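Protein tyrosine phosphatase PRL-1 (Leishmania major, PDB 3S4O) removes phosphate from phosphotyrosine in proteins and may act as a virulence factor that supports survival of the parasite inside host macrophages. Local coordinates at residues A[8-13]-A[129-134]; A[20-25]-A[96-101]; A[24-29]-A[109-114]; A[48-53]-A[70-75]. All blocks are in the same frame, centred on the assembly; numbering follows the deposited sequence.

Interaction 1. Residues A[8-13]-A[129-134]; sequences TLIDCC and LALVEY
Leu131 and Cys12 carry this contact between edge strand 7-13 and the end of helix 122-133; its side chains meet by van der Waals contact, apolar apart from touches on backbone carbonyls. One methyl of Leu131, CD2, rests against the strand's backbone, 3.6 Å from Asp11 O and 3.8 Å from Cys12 CA. Its other methyl, CD1, reaches Ile10 CG2 at 4.2 Å. The branches of a leucine thus span two strand residues: with chi2 173°, CD1 runs straight on from CB toward Ile10 while CD2 branches off to the backbone. Sulfur makes the rest. With SG anti to the backbone N (chi1 -179°), Cys12 extends to the last turn of the helix, where SG lies 3.8 Å from Ala130 O and 4.0 Å from Tyr134 CB. A small, weakly polar thiol suits this buried place. No hydrogen bond crosses: Ala130 O already accepts from Tyr134 N at 2.8 Å, and the phenol of Tyr134 turns away to Asp95. Helix 139-149 also packs on Ile10 and Leu131. The axes of strand 8-13 and helix residues 129-133 run 17° from parallel, 8.4 Å apart at closest, a helix laid on one face of the mixed sheet in the alpha/beta fold of the tyrosine phosphatases.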
loop_
_atom_site.group_PDB
_atom_site.type_symbol
_atom_site.label_atom_id
_atom_site.label_comp_id
_atom_site.label_asym_id
_atom_site.label_seq_id
_atom_site.Cartn_x
_atom_site.Cartn_y
_atom_site.Cartn_z
ATOM N N THR A 8 5.304 1.717 8.653
ATOM C CA THR A 8 4.757 3.060 8.702
ATOM C C THR A 8 3.280 2.982 8.364
ATOM O O THR A 8 2.922 2.535 7.277
ATOM C CB THR A 8 5.473 3.958 7.679
ATOM O OG1 THR A 8 6.856 4.058 8.029
ATOM C CG2 THR A 8 4.872 5.328 7.625
ATOM N N LEU A 9 2.430 3.392 9.303
ATOM C CA LEU A 9 0.975 3.390 9.107
ATOM C C LEU A 9 0.520 4.719 8.519
ATOM O O LEU A 9 0.706 5.782 9.128
ATOM C CB LEU A 9 0.248 3.128 10.427
ATOM C CG LEU A 9 -1.285 3.023 10.400
ATOM C CD1 LEU A 9 -1.736 1.878 9.515
ATOM C CD2 LEU A 9 -1.805 2.822 11.812
ATOM N N ILE A 10 -0.069 4.655 7.330
ATOM C CA ILE A 10 -0.649 5.835 6.686
ATOM C C ILE A 10 -2.132 5.618 6.449
ATOM O O ILE A 10 -2.521 4.714 5.717
ATOM C CB ILE A 10 0.009 6.183 5.325
ATOM C CG1 ILE A 10 1.530 6.305 5.477
ATOM C CG2 ILE A 10 -0.581 7.486 4.797
ATOM C CD1 ILE A 10 2.215 7.195 4.445
ATOM N N ASP A 11 -2.952 6.463 7.064
ATOM C CA ASP A 11 -4.396 6.384 6.896
ATOM C C ASP A 11 -4.862 7.162 5.667
ATOM O O ASP A 11 -4.458 8.297 5.438
ATOM C CB ASP A 11 -5.125 6.906 8.140
ATOM C CG ASP A 11 -5.054 5.942 9.320
ATOM O OD1 ASP A 11 -4.713 4.753 9.127
ATOM O OD2 ASP A 11 -5.339 6.382 10.448
ATOM N N CYS A 12 -5.702 6.521 4.870
ATOM C CA CYS A 12 -6.421 7.186 3.792
ATOM C C CYS A 12 -7.851 7.411 4.272
ATOM O O CYS A 12 -8.595 6.454 4.499
ATOM C CB CYS A 12 -6.419 6.336 2.521
ATOM S SG CYS A 12 -7.269 7.095 1.124
ATOM N N CYS A 13 -8.226 8.681 4.398
ATOM C CA CYS A 13 -9.497 9.065 5.006
ATOM C C CYS A 13 -10.580 9.458 4.001
ATOM O O CYS A 13 -10.287 9.922 2.907
ATOM C CB CYS A 13 -9.270 10.215 5.991
ATOM S SG CYS A 13 -8.174 9.767 7.367
ATOM N N LEU A 129 -0.631 7.401 -4.335
ATOM C CA LEU A 129 -1.667 7.376 -5.349
ATOM C C LEU A 129 -3.043 7.095 -4.764
ATOM O O LEU A 129 -4.029 7.668 -5.225
ATOM C CB LEU A 129 -1.363 6.303 -6.376
ATOM C CG LEU A 129 -2.485 6.128 -7.412
ATOM C CD1 LEU A 129 -2.342 7.118 -8.552
ATOM C CD2 LEU A 129 -2.545 4.713 -7.902
ATOM N N ALA A 130 -3.107 6.175 -3.800
ATOM C CA ALA A 130 -4.370 5.857 -3.119
ATOM C C ALA A 130 -4.914 7.095 -2.415
ATOM O O ALA A 130 -6.118 7.358 -2.456
ATOM C CB ALA A 130 -4.192 4.714 -2.123
ATOM N N LEU A 131 -4.020 7.859 -1.787
ATOM C CA LEU A 131 -4.399 9.098 -1.098
ATOM C C LEU A 131 -4.984 10.112 -2.078
ATOM O O LEU A 131 -5.936 10.822 -1.756
ATOM C CB LEU A 131 -3.205 9.741 -0.373
ATOM C CG LEU A 131 -2.648 9.058 0.881
ATOM C CD1 LEU A 131 -1.370 9.755 1.324
ATOM C CD2 LEU A 131 -3.643 9.078 2.009
ATOM N N VAL A 132 -4.406 10.184 -3.268
ATOM C CA VAL A 132 -4.888 11.099 -4.291
ATOM C C VAL A 132 -6.233 10.628 -4.847
ATOM O O VAL A 132 -7.178 11.411 -4.943
ATOM C CB VAL A 132 -3.902 11.252 -5.451
ATOM C CG1 VAL A 132 -4.550 12.021 -6.599
ATOM C CG2 VAL A 132 -2.639 11.965 -4.979
ATOM N N GLU A 133 -6.324 9.346 -5.176
ATOM C CA GLU A 133 -7.510 8.806 -5.840
ATOM C C GLU A 133 -8.727 8.725 -4.914
ATOM O O GLU A 133 -9.828 9.086 -5.312
ATOM C CB GLU A 133 -7.209 7.421 -6.433
ATOM C CG GLU A 133 -8.340 6.793 -7.245
ATOM C CD GLU A 133 -8.958 7.722 -8.249
ATOM O OE1 GLU A 133 -8.199 8.434 -8.952
ATOM O OE2 GLU A 133 -10.214 7.735 -8.316
ATOM N N TYR A 134 -8.521 8.248 -3.687
ATOM C CA TYR A 134 -9.629 7.980 -2.742
ATOM C C TYR A 134 -9.731 9.010 -1.629
ATOM O O TYR A 134 -10.827 9.355 -1.198
ATOM C CB TYR A 134 -9.518 6.562 -2.153
ATOM C CG TYR A 134 -9.510 5.490 -3.221
ATOM C CD1 TYR A 134 -10.688 5.100 -3.861
ATOM C CD2 TYR A 134 -8.323 4.886 -3.614
ATOM C CE1 TYR A 134 -10.681 4.132 -4.852
ATOM C CE2 TYR A 134 -8.307 3.925 -4.596
ATOM C CZ TYR A 134 -9.485 3.556 -5.219
ATOM O OH TYR A 134 -9.451 2.586 -6.207
#

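Interaction 2. Residues A[20-25]-A[96-101]; sequences RVLFHF and TELARQ
Gln101 and Leu22 make the one hydrogen bond between helix 84-103 and the start of strand 21-28. Gln101 NE2 donates to Leu22 O at 2.9 Å, with an angle of 153° at the hydrogen, approaching in the carbonyl plane. Extended beyond CG (chi2 175°), the glutamine is long enough to bring its amide from the helix to the backbone oxygen of Leu22. The tight part holds this bond and the apolar contacts beside it. Phe23 sends the edge of its ring toward the helix, CE1 standing 3.9 Å from Glu97 CB, so that the methylene of the acid serves as an apolar surface while its carboxylate turns elsewhere, OE2 to His50 and OE1 to Arg100 NE and NH2. Leu98 offers CD1 to Leu22 CG at 4.0 Å, two branched aliphatic chains meeting at a slant. The outer side is looser. Arg20 is exposed and poorly ordered, and its NH2 comes no nearer than 3.8 Å to Gln101 OE1, near the guanidinium plane but too far to count as a bond. Leu22 and Phe23 both face Cys12 of strand 7-13, so the helix packs on a classic beta bulge, with the glutamine bonded to the carbonyl of a bulge residue.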
loop_
_atom_site.group_PDB
_atom_site.type_symbol
_atom_site.label_atom_id
_atom_site.label_comp_id
_atom_site.label_asym_id
_atom_site.label_seq_id
_atom_site.Cartn_x
_atom_site.Cartn_y
_atom_site.Cartn_z
ATOM N N ARG A 20 -13.548 9.530 9.055
ATOM C CA ARG A 20 -13.682 8.119 8.699
ATOM C C ARG A 20 -12.526 7.648 7.836
ATOM O O ARG A 20 -12.239 8.236 6.790
ATOM C CB ARG A 20 -15.026 7.897 7.980
ATOM C CG ARG A 20 -15.579 6.466 7.966
ATOM C CD ARG A 20 -15.940 5.953 6.527
ATOM N NE ARG A 20 -16.081 4.492 6.451
ATOM C CZ ARG A 20 -17.190 3.816 6.761
ATOM N NH1 ARG A 20 -18.285 4.449 7.191
ATOM N NH2 ARG A 20 -17.210 2.490 6.646
ATOM N N VAL A 21 -11.860 6.591 8.300
ATOM C CA VAL A 21 -10.792 5.944 7.548
ATOM C C VAL A 21 -11.352 4.953 6.531
ATOM O O VAL A 21 -12.141 4.064 6.891
ATOM C CB VAL A 21 -9.828 5.180 8.470
ATOM C CG1 VAL A 21 -8.736 4.491 7.639
ATOM C CG2 VAL A 21 -9.232 6.122 9.522
ATOM N N LEU A 22 -10.915 5.107 5.277
ATOM C CA LEU A 22 -11.260 4.189 4.186
ATOM C C LEU A 22 -10.364 2.953 4.189
ATOM O O LEU A 22 -10.855 1.824 4.115
ATOM C CB LEU A 22 -11.104 4.870 2.825
ATOM C CG LEU A 22 -12.269 5.565 2.108
ATOM C CD1 LEU A 22 -13.432 5.865 3.019
ATOM C CD2 LEU A 22 -11.755 6.815 1.418
ATOM N N PHE A 23 -9.050 3.190 4.228
ATOM C CA PHE A 23 -8.027 2.134 4.289
ATOM C C PHE A 23 -6.894 2.520 5.233
ATOM O O PHE A 23 -6.519 3.693 5.324
ATOM C CB PHE A 23 -7.353 1.889 2.928
ATOM C CG PHE A 23 -8.279 1.891 1.765
ATOM C CD1 PHE A 23 -9.005 0.754 1.455
ATOM C CD2 PHE A 23 -8.391 3.017 0.938
ATOM C CE1 PHE A 23 -9.854 0.738 0.363
ATOM C CE2 PHE A 23 -9.243 3.012 -0.160
ATOM C CZ PHE A 23 -9.978 1.868 -0.439
ATOM N N HIS A 24 -6.326 1.523 5.902
ATOM C CA HIS A 24 -5.090 1.700 6.647
ATOM C C HIS A 24 -3.976 1.142 5.767
ATOM O O HIS A 24 -3.984 -0.039 5.448
ATOM C CB HIS A 24 -5.088 0.925 7.972
ATOM C CG HIS A 24 -6.100 1.386 8.980
ATOM N ND1 HIS A 24 -5.995 2.580 9.664
ATOM C CD2 HIS A 24 -7.198 0.769 9.479
ATOM C CE1 HIS A 24 -6.999 2.685 10.524
ATOM N NE2 HIS A 24 -7.746 1.601 10.428
ATOM N N PHE A 25 -3.018 1.979 5.379
ATOM C CA PHE A 25 -1.855 1.487 4.634
ATOM C C PHE A 25 -0.628 1.319 5.508
ATOM O O PHE A 25 -0.277 2.203 6.296
ATOM C CB PHE A 25 -1.528 2.390 3.450
ATOM C CG PHE A 25 -2.608 2.417 2.418
ATOM C CD1 PHE A 25 -2.887 1.284 1.671
ATOM C CD2 PHE A 25 -3.368 3.561 2.218
ATOM C CE1 PHE A 25 -3.893 1.283 0.731
ATOM C CE2 PHE A 25 -4.378 3.575 1.272
ATOM C CZ PHE A 25 -4.649 2.432 0.531
ATOM N N THR A 96 -12.610 -2.653 -4.878
ATOM C CA THR A 96 -13.310 -3.850 -4.412
ATOM C C THR A 96 -13.425 -3.825 -2.904
ATOM O O THR A 96 -14.465 -4.157 -2.342
ATOM C CB THR A 96 -12.572 -5.139 -4.858
ATOM O OG1 THR A 96 -12.490 -5.170 -6.294
ATOM C CG2 THR A 96 -13.286 -6.384 -4.360
ATOM N N GLU A 97 -12.352 -3.401 -2.256
ATOM C CA GLU A 97 -12.339 -3.278 -0.801
ATOM C C GLU A 97 -13.308 -2.183 -0.346
ATOM O O GLU A 97 -13.957 -2.292 0.699
ATOM C CB GLU A 97 -10.920 -2.986 -0.297
ATOM C CG GLU A 97 -10.022 -4.228 -0.177
ATOM C CD GLU A 97 -10.630 -5.321 0.703
ATOM O OE1 GLU A 97 -11.022 -5.014 1.850
ATOM O OE2 GLU A 97 -10.743 -6.482 0.240
ATOM N N LEU A 98 -13.420 -1.140 -1.159
ATOM C CA LEU A 98 -14.335 -0.033 -0.873
ATOM C C LEU A 98 -15.784 -0.484 -0.967
ATOM O O LEU A 98 -16.608 -0.123 -0.135
ATOM C CB LEU A 98 -14.089 1.121 -1.843
ATOM C CG LEU A 98 -14.745 2.450 -1.491
ATOM C CD1 LEU A 98 -14.339 2.916 -0.102
ATOM C CD2 LEU A 98 -14.338 3.494 -2.554
ATOM N N ALA A 99 -16.086 -1.280 -1.989
ATOM C CA ALA A 99 -17.431 -1.843 -2.157
ATOM C C ALA A 99 -17.745 -2.852 -1.054
ATOM O O ALA A 99 -18.893 -2.975 -0.641
ATOM C CB ALA A 99 -17.581 -2.492 -3.540
ATOM N N ARG A 100 -16.727 -3.574 -0.588
ATOM C CA ARG A 100 -16.906 -4.560 0.488
ATOM C C ARG A 100 -17.447 -3.885 1.753
ATOM O O ARG A 100 -18.338 -4.418 2.417
ATOM C CB ARG A 100 -15.597 -5.293 0.807
ATOM C CG ARG A 100 -15.780 -6.527 1.686
ATOM C CD ARG A 100 -14.518 -7.389 1.777
ATOM N NE ARG A 100 -13.423 -6.725 2.485
ATOM C CZ ARG A 100 -12.965 -7.031 3.701
ATOM N NH1 ARG A 100 -13.484 -8.017 4.411
ATOM N NH2 ARG A 100 -11.948 -6.332 4.211
ATOM N N GLN A 101 -16.909 -2.707 2.051
ATOM C CA GLN A 101 -17.274 -1.939 3.245
ATOM C C GLN A 101 -18.663 -1.352 3.128
ATOM O O GLN A 101 -19.431 -1.367 4.088
ATOM C CB GLN A 101 -16.291 -0.782 3.483
ATOM C CG GLN A 101 -14.957 -1.175 4.090
ATOM C CD GLN A 101 -13.999 0.003 4.173
ATOM O OE1 GLN A 101 -14.192 0.921 4.973
ATOM N NE2 GLN A 101 -12.972 -0.006 3.332
#

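Interaction 3. Residues A[24-29]-A[109-114]; sequences HFLILD and PPTIGV
His24 and Leu26 exchange backbone hydrogen bonds with Pro110, Ile112 and Val114, joining two parallel strands in the middle of the sheet. Ile112 N donates to His24 O at 2.8 Å, nearly along the C=O axis, and Leu28 N closes the series on Val114 O at 2.9 Å. Pro110 has no N-H to give, yet its carbonyl still accepts from His24 N. Phe25 and Ile112 lie side by side and point the same way, CD1 of the ring 4.0 Å from Ile112 CB. On the opposite face Leu26 CD1 meets Thr111 CG2 at 3.8 Å, while Leu28 CD1 comes within 4.0 Å of Gly113 CA, filling a place that a residue without a side chain leaves available. His24 sets its CB 3.5 Å from Thr111 OG1, and the ring edge at CD2 faces Pro109 O. Its ring is oriented by ND1, which bonds to Asp11 of the neighbouring strand; a water joins NE2 to Pro109 O only weakly. Helix 122-133 packs on Phe25 and Ile27. Five backbone bonds pair the N-H and C=O groups that the strands turn to each other, giving these buried polar atoms partners, and strand 111-115 so held leads to Cys116, the predicted phosphocysteine residue.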
loop_
_atom_site.group_PDB
_atom_site.type_symbol
_atom_site.label_atom_id
_atom_site.label_comp_id
_atom_site.label_asym_id
_atom_site.label_seq_id
_atom_site.Cartn_x
_atom_site.Cartn_y
_atom_site.Cartn_z
ATOM N N HIS A 24 -6.326 1.523 5.902
ATOM C CA HIS A 24 -5.090 1.700 6.647
ATOM C C HIS A 24 -3.976 1.142 5.767
ATOM O O HIS A 24 -3.984 -0.039 5.448
ATOM C CB HIS A 24 -5.088 0.925 7.972
ATOM C CG HIS A 24 -6.100 1.386 8.980
ATOM N ND1 HIS A 24 -5.995 2.580 9.664
ATOM C CD2 HIS A 24 -7.198 0.769 9.479
ATOM C CE1 HIS A 24 -6.999 2.685 10.524
ATOM N NE2 HIS A 24 -7.746 1.601 10.428
ATOM N N PHE A 25 -3.018 1.979 5.379
ATOM C CA PHE A 25 -1.855 1.487 4.634
ATOM C C PHE A 25 -0.628 1.319 5.508
ATOM O O PHE A 25 -0.277 2.203 6.296
ATOM C CB PHE A 25 -1.528 2.390 3.450
ATOM C CG PHE A 25 -2.608 2.417 2.418
ATOM C CD1 PHE A 25 -2.887 1.284 1.671
ATOM C CD2 PHE A 25 -3.368 3.561 2.218
ATOM C CE1 PHE A 25 -3.893 1.283 0.731
ATOM C CE2 PHE A 25 -4.378 3.575 1.272
ATOM C CZ PHE A 25 -4.649 2.432 0.531
ATOM N N LEU A 26 0.005 0.158 5.365
ATOM C CA LEU A 26 1.258 -0.138 6.023
ATOM C C LEU A 26 2.352 -0.230 4.986
ATOM O O LEU A 26 2.316 -1.119 4.140
ATOM C CB LEU A 26 1.185 -1.476 6.746
ATOM C CG LEU A 26 0.758 -1.518 8.199
ATOM C CD1 LEU A 26 0.730 -2.991 8.624
ATOM C CD2 LEU A 26 1.724 -0.714 9.091
ATOM N N ILE A 27 3.307 0.693 5.035
ATOM C CA ILE A 27 4.528 0.580 4.262
ATOM C C ILE A 27 5.526 -0.245 5.083
ATOM O O ILE A 27 5.910 0.133 6.182
ATOM C CB ILE A 27 5.166 1.940 3.916
ATOM C CG1 ILE A 27 4.189 2.834 3.133
ATOM C CG2 ILE A 27 6.427 1.706 3.046
ATOM C CD1 ILE A 27 4.624 4.275 3.032
ATOM N N LEU A 28 5.927 -1.383 4.533
ATOM C CA LEU A 28 6.720 -2.372 5.263
ATOM C C LEU A 28 8.029 -2.667 4.578
ATOM O O LEU A 28 8.163 -2.475 3.377
ATOM C CB LEU A 28 5.964 -3.706 5.388
ATOM C CG LEU A 28 4.571 -3.737 6.029
ATOM C CD1 LEU A 28 3.696 -4.844 5.375
ATOM C CD2 LEU A 28 4.679 -3.972 7.533
ATOM N N ASP A 29 8.977 -3.178 5.353
ATOM C CA ASP A 29 10.144 -3.852 4.800
ATOM C C ASP A 29 9.766 -5.249 4.308
ATOM O O ASP A 29 8.802 -5.854 4.778
ATOM C CB ASP A 29 11.262 -3.975 5.838
ATOM C CG ASP A 29 12.063 -2.694 5.987
ATOM O OD1 ASP A 29 11.869 -1.769 5.160
ATOM O OD2 ASP A 29 12.895 -2.616 6.920
ATOM N N PRO A 109 -12.382 -0.780 8.503
ATOM C CA PRO A 109 -11.402 -0.415 7.477
ATOM C C PRO A 109 -10.255 -1.421 7.377
ATOM O O PRO A 109 -9.598 -1.709 8.368
ATOM C CB PRO A 109 -10.901 0.957 7.938
ATOM C CG PRO A 109 -12.053 1.530 8.727
ATOM C CD PRO A 109 -12.687 0.357 9.405
ATOM N N PRO A 110 -10.046 -1.988 6.199
ATOM C CA PRO A 110 -8.937 -2.907 5.993
ATOM C C PRO A 110 -7.566 -2.266 6.104
ATOM O O PRO A 110 -7.377 -1.104 5.730
ATOM C CB PRO A 110 -9.124 -3.392 4.557
ATOM C CG PRO A 110 -10.029 -2.455 3.925
ATOM C CD PRO A 110 -10.673 -1.581 4.936
ATOM N N THR A 111 -6.631 -3.045 6.637
ATOM C CA THR A 111 -5.227 -2.729 6.588
ATOM C C THR A 111 -4.648 -3.444 5.375
ATOM O O THR A 111 -4.900 -4.633 5.142
ATOM C CB THR A 111 -4.495 -3.116 7.889
ATOM O OG1 THR A 111 -5.078 -2.405 8.985
ATOM C CG2 THR A 111 -3.013 -2.754 7.812
ATOM N N ILE A 112 -3.909 -2.685 4.578
ATOM C CA ILE A 112 -3.319 -3.192 3.359
ATOM C C ILE A 112 -1.842 -2.911 3.423
ATOM O O ILE A 112 -1.430 -1.769 3.583
ATOM C CB ILE A 112 -3.960 -2.545 2.114
ATOM C CG1 ILE A 112 -5.427 -3.003 2.001
ATOM C CG2 ILE A 112 -3.162 -2.875 0.830
ATOM C CD1 ILE A 112 -6.317 -1.978 1.387
ATOM N N GLY A 113 -1.045 -3.967 3.336
ATOM C CA GLY A 113 0.406 -3.852 3.413
ATOM C C GLY A 113 1.052 -3.777 2.049
ATOM O O GLY A 113 0.568 -4.368 1.089
ATOM N N VAL A 114 2.150 -3.031 1.976
ATOM C CA VAL A 114 2.924 -2.880 0.758
ATOM C C VAL A 114 4.420 -2.864 1.071
ATOM O O VAL A 114 4.879 -2.080 1.883
ATOM C CB VAL A 114 2.564 -1.589 -0.022
ATOM C CG1 VAL A 114 3.171 -1.632 -1.413
ATOM C CG2 VAL A 114 1.060 -1.402 -0.127
HETATM O O HOH W 1 -8.940 -0.729 11.490
#

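Interaction 4. Residues A[48-53]-A[70-75]; sequences VRHLVR and DVHSWP
Strands 48-53 and 70-73 run parallel, 19° between their axes, and backbone bonds from Asp70 N to Arg49 O through to Trp74 N to Arg53 O join them. At one end Arg49, bent at chi2 and chi3, turns its guanidinium back to Asp70: NH2 lies 2.6 Å from OD2 in a salt bridge and NH1 bonds weakly to OD1. The two planes stand almost perpendicular, at 86°, so NH2 meets OD2 from above the carboxylate. His50 ND1 and His72 NE2 share a hydrogen bond of 3.0 Å, the rings rim to rim; His50 NE2 bonds to Glu97 of helix 84-103. Val52 puts CG1 3.6 Å from Trp74 CE3, one methyl of the branched valine against the indole. Arg53 points to the other face, its CG between the backbone N and the carbonyl carbon (chi1 56°) and its chain extended to NE, which donates to Ser73 OG at 2.8 Å, with the hydroxyl in the guanidinium plane. Tyr59 takes this guanidinium by a cation-pi contact and through its carbonyl. Because His50 ND1 and His72 NE2 share one bond, one imidazole must donate and the other accept, and the carboxylate of Glu97 would probably help His50 to hold a proton on NE2.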
loop_
_atom_site.group_PDB
_atom_site.type_symbol
_atom_site.label_atom_id
_atom_site.label_comp_id
_atom_site.label_asym_id
_atom_site.label_seq_id
_atom_site.Cartn_x
_atom_site.Cartn_y
_atom_site.Cartn_z
ATOM N N VAL A 48 -3.732 -7.323 8.844
ATOM C CA VAL A 48 -3.496 -7.179 7.417
ATOM C C VAL A 48 -4.350 -8.137 6.596
ATOM O O VAL A 48 -4.347 -9.339 6.812
ATOM C CB VAL A 48 -2.008 -7.342 7.034
ATOM C CG1 VAL A 48 -1.867 -7.353 5.513
ATOM C CG2 VAL A 48 -1.180 -6.198 7.656
ATOM N N ARG A 49 -5.050 -7.570 5.625
ATOM C CA ARG A 49 -5.949 -8.306 4.746
ATOM C C ARG A 49 -5.237 -8.647 3.430
ATOM O O ARG A 49 -5.366 -9.750 2.896
ATOM C CB ARG A 49 -7.210 -7.445 4.496
ATOM C CG ARG A 49 -8.275 -8.057 3.586
ATOM C CD ARG A 49 -9.007 -9.239 4.229
ATOM N NE ARG A 49 -8.274 -10.495 4.078
ATOM C CZ ARG A 49 -8.262 -11.254 2.976
ATOM N NH1 ARG A 49 -8.969 -10.921 1.896
ATOM N NH2 ARG A 49 -7.543 -12.374 2.960
ATOM N N HIS A 50 -4.503 -7.668 2.919
ATOM C CA HIS A 50 -3.843 -7.751 1.616
ATOM C C HIS A 50 -2.368 -7.371 1.757
ATOM O O HIS A 50 -2.038 -6.402 2.425
ATOM C CB HIS A 50 -4.503 -6.788 0.623
ATOM C CG HIS A 50 -5.896 -7.173 0.238
ATOM N ND1 HIS A 50 -6.168 -8.242 -0.592
ATOM C CD2 HIS A 50 -7.096 -6.637 0.570
ATOM C CE1 HIS A 50 -7.477 -8.360 -0.742
ATOM N NE2 HIS A 50 -8.064 -7.395 -0.049
ATOM N N LEU A 51 -1.502 -8.154 1.136
ATOM C CA LEU A 51 -0.078 -7.849 1.074
ATOM C C LEU A 51 0.327 -7.721 -0.376
ATOM O O LEU A 51 0.148 -8.653 -1.158
ATOM C CB LEU A 51 0.768 -8.917 1.759
ATOM C CG LEU A 51 2.272 -8.611 1.910
ATOM C CD1 LEU A 51 2.561 -7.352 2.700
ATOM C CD2 LEU A 51 2.988 -9.801 2.544
ATOM N N VAL A 52 0.847 -6.547 -0.722
ATOM C CA VAL A 52 1.267 -6.243 -2.089
ATOM C C VAL A 52 2.781 -6.150 -2.133
ATOM O O VAL A 52 3.399 -5.340 -1.426
ATOM C CB VAL A 52 0.639 -4.922 -2.595
ATOM C CG1 VAL A 52 1.068 -4.613 -4.042
ATOM C CG2 VAL A 52 -0.874 -4.989 -2.503
ATOM N N ARG A 53 3.397 -7.006 -2.928
ATOM C CA ARG A 53 4.833 -6.872 -3.135
ATOM C C ARG A 53 5.103 -6.337 -4.523
ATOM O O ARG A 53 4.648 -6.895 -5.521
ATOM C CB ARG A 53 5.610 -8.156 -2.854
ATOM C CG ARG A 53 5.192 -9.359 -3.615
ATOM C CD ARG A 53 5.771 -10.609 -2.954
ATOM N NE ARG A 53 5.640 -11.773 -3.819
ATOM C CZ ARG A 53 6.335 -12.899 -3.694
ATOM N NH1 ARG A 53 7.234 -13.044 -2.727
ATOM N NH2 ARG A 53 6.123 -13.884 -4.553
ATOM N N ASP A 70 -4.179 -12.304 1.667
ATOM C CA ASP A 70 -4.124 -12.319 0.209
ATOM C C ASP A 70 -2.815 -11.646 -0.203
ATOM O O ASP A 70 -2.526 -10.528 0.235
ATOM C CB ASP A 70 -5.319 -11.571 -0.392
ATOM C CG ASP A 70 -6.673 -12.265 -0.108
ATOM O OD1 ASP A 70 -7.723 -11.815 -0.639
ATOM O OD2 ASP A 70 -6.705 -13.263 0.658
ATOM N N VAL A 71 -2.013 -12.340 -1.008
ATOM C CA VAL A 71 -0.752 -11.788 -1.497
ATOM C C VAL A 71 -0.828 -11.474 -2.988
ATOM O O VAL A 71 -1.335 -12.259 -3.783
ATOM C CB VAL A 71 0.462 -12.700 -1.221
ATOM C CG1 VAL A 71 1.741 -12.001 -1.653
ATOM C CG2 VAL A 71 0.547 -13.036 0.244
ATOM N N HIS A 72 -0.314 -10.304 -3.340
ATOM C CA HIS A 72 -0.382 -9.788 -4.695
ATOM C C HIS A 72 1.040 -9.444 -5.148
ATOM O O HIS A 72 1.698 -8.610 -4.546
ATOM C CB HIS A 72 -1.267 -8.535 -4.745
ATOM C CG HIS A 72 -2.639 -8.714 -4.164
ATOM N ND1 HIS A 72 -3.738 -9.049 -4.925
ATOM C CD2 HIS A 72 -3.099 -8.572 -2.896
ATOM C CE1 HIS A 72 -4.806 -9.135 -4.148
ATOM N NE2 HIS A 72 -4.445 -8.851 -2.909
ATOM N N SER A 73 1.499 -10.092 -6.209
ATOM C CA SER A 73 2.878 -9.923 -6.696
ATOM C C SER A 73 2.870 -9.111 -7.976
ATOM O O SER A 73 2.708 -9.657 -9.063
ATOM C CB SER A 73 3.551 -11.287 -6.930
ATOM O OG SER A 73 3.566 -12.072 -5.741
ATOM N N TRP A 74 3.030 -7.799 -7.833
ATOM C CA TRP A 74 2.972 -6.861 -8.956
ATOM C C TRP A 74 4.279 -6.087 -9.117
ATOM O O TRP A 74 4.338 -4.914 -8.804
ATOM C CB TRP A 74 1.835 -5.856 -8.752
ATOM C CG TRP A 74 0.495 -6.464 -8.514
ATOM C CD1 TRP A 74 0.060 -7.676 -8.925
ATOM C CD2 TRP A 74 -0.586 -5.863 -7.808
ATOM N NE1 TRP A 74 -1.225 -7.878 -8.508
ATOM C CE2 TRP A 74 -1.648 -6.774 -7.825
ATOM C CE3 TRP A 74 -0.753 -4.638 -7.159
ATOM C CZ2 TRP A 74 -2.874 -6.505 -7.228
ATOM C CZ3 TRP A 74 -1.955 -4.374 -6.555
ATOM C CH2 TRP A 74 -3.006 -5.308 -6.586
ATOM N N PRO A 75 5.330 -6.730 -9.590
ATOM C CA PRO A 75 6.614 -6.034 -9.695
ATOM C C PRO A 75 6.623 -4.900 -10.714
ATOM O O PRO A 75 6.042 -5.025 -11.793
ATOM C CB PRO A 75 7.575 -7.138 -10.149
ATOM C CG PRO A 75 6.730 -8.060 -10.945
ATOM C CD PRO A 75 5.363 -8.034 -10.277
#

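Overall arrangement
From the N terminus, strand 7-13 opens the widest loop, which interaction 1 closes at the end of helix 122-133; the other three contacts all fall within it. Strand 21-28 follows and starts two loops, closed by helix 84-103 in interaction 2 and, later in the chain, by strand 111-115 in interaction 3; the two share His24 and Phe25. Interaction 4, the short beta-alpha-beta unit 48-53 to 70-73, nests within both. All four reach one sheet: interaction 1 lies at its first edge, interaction 4 at the other, and backbone hydrogen bonds from Gly113 to His50 and Val52 join interactions 3 and 4. Glu97 connects interactions 2 and 4 through His50.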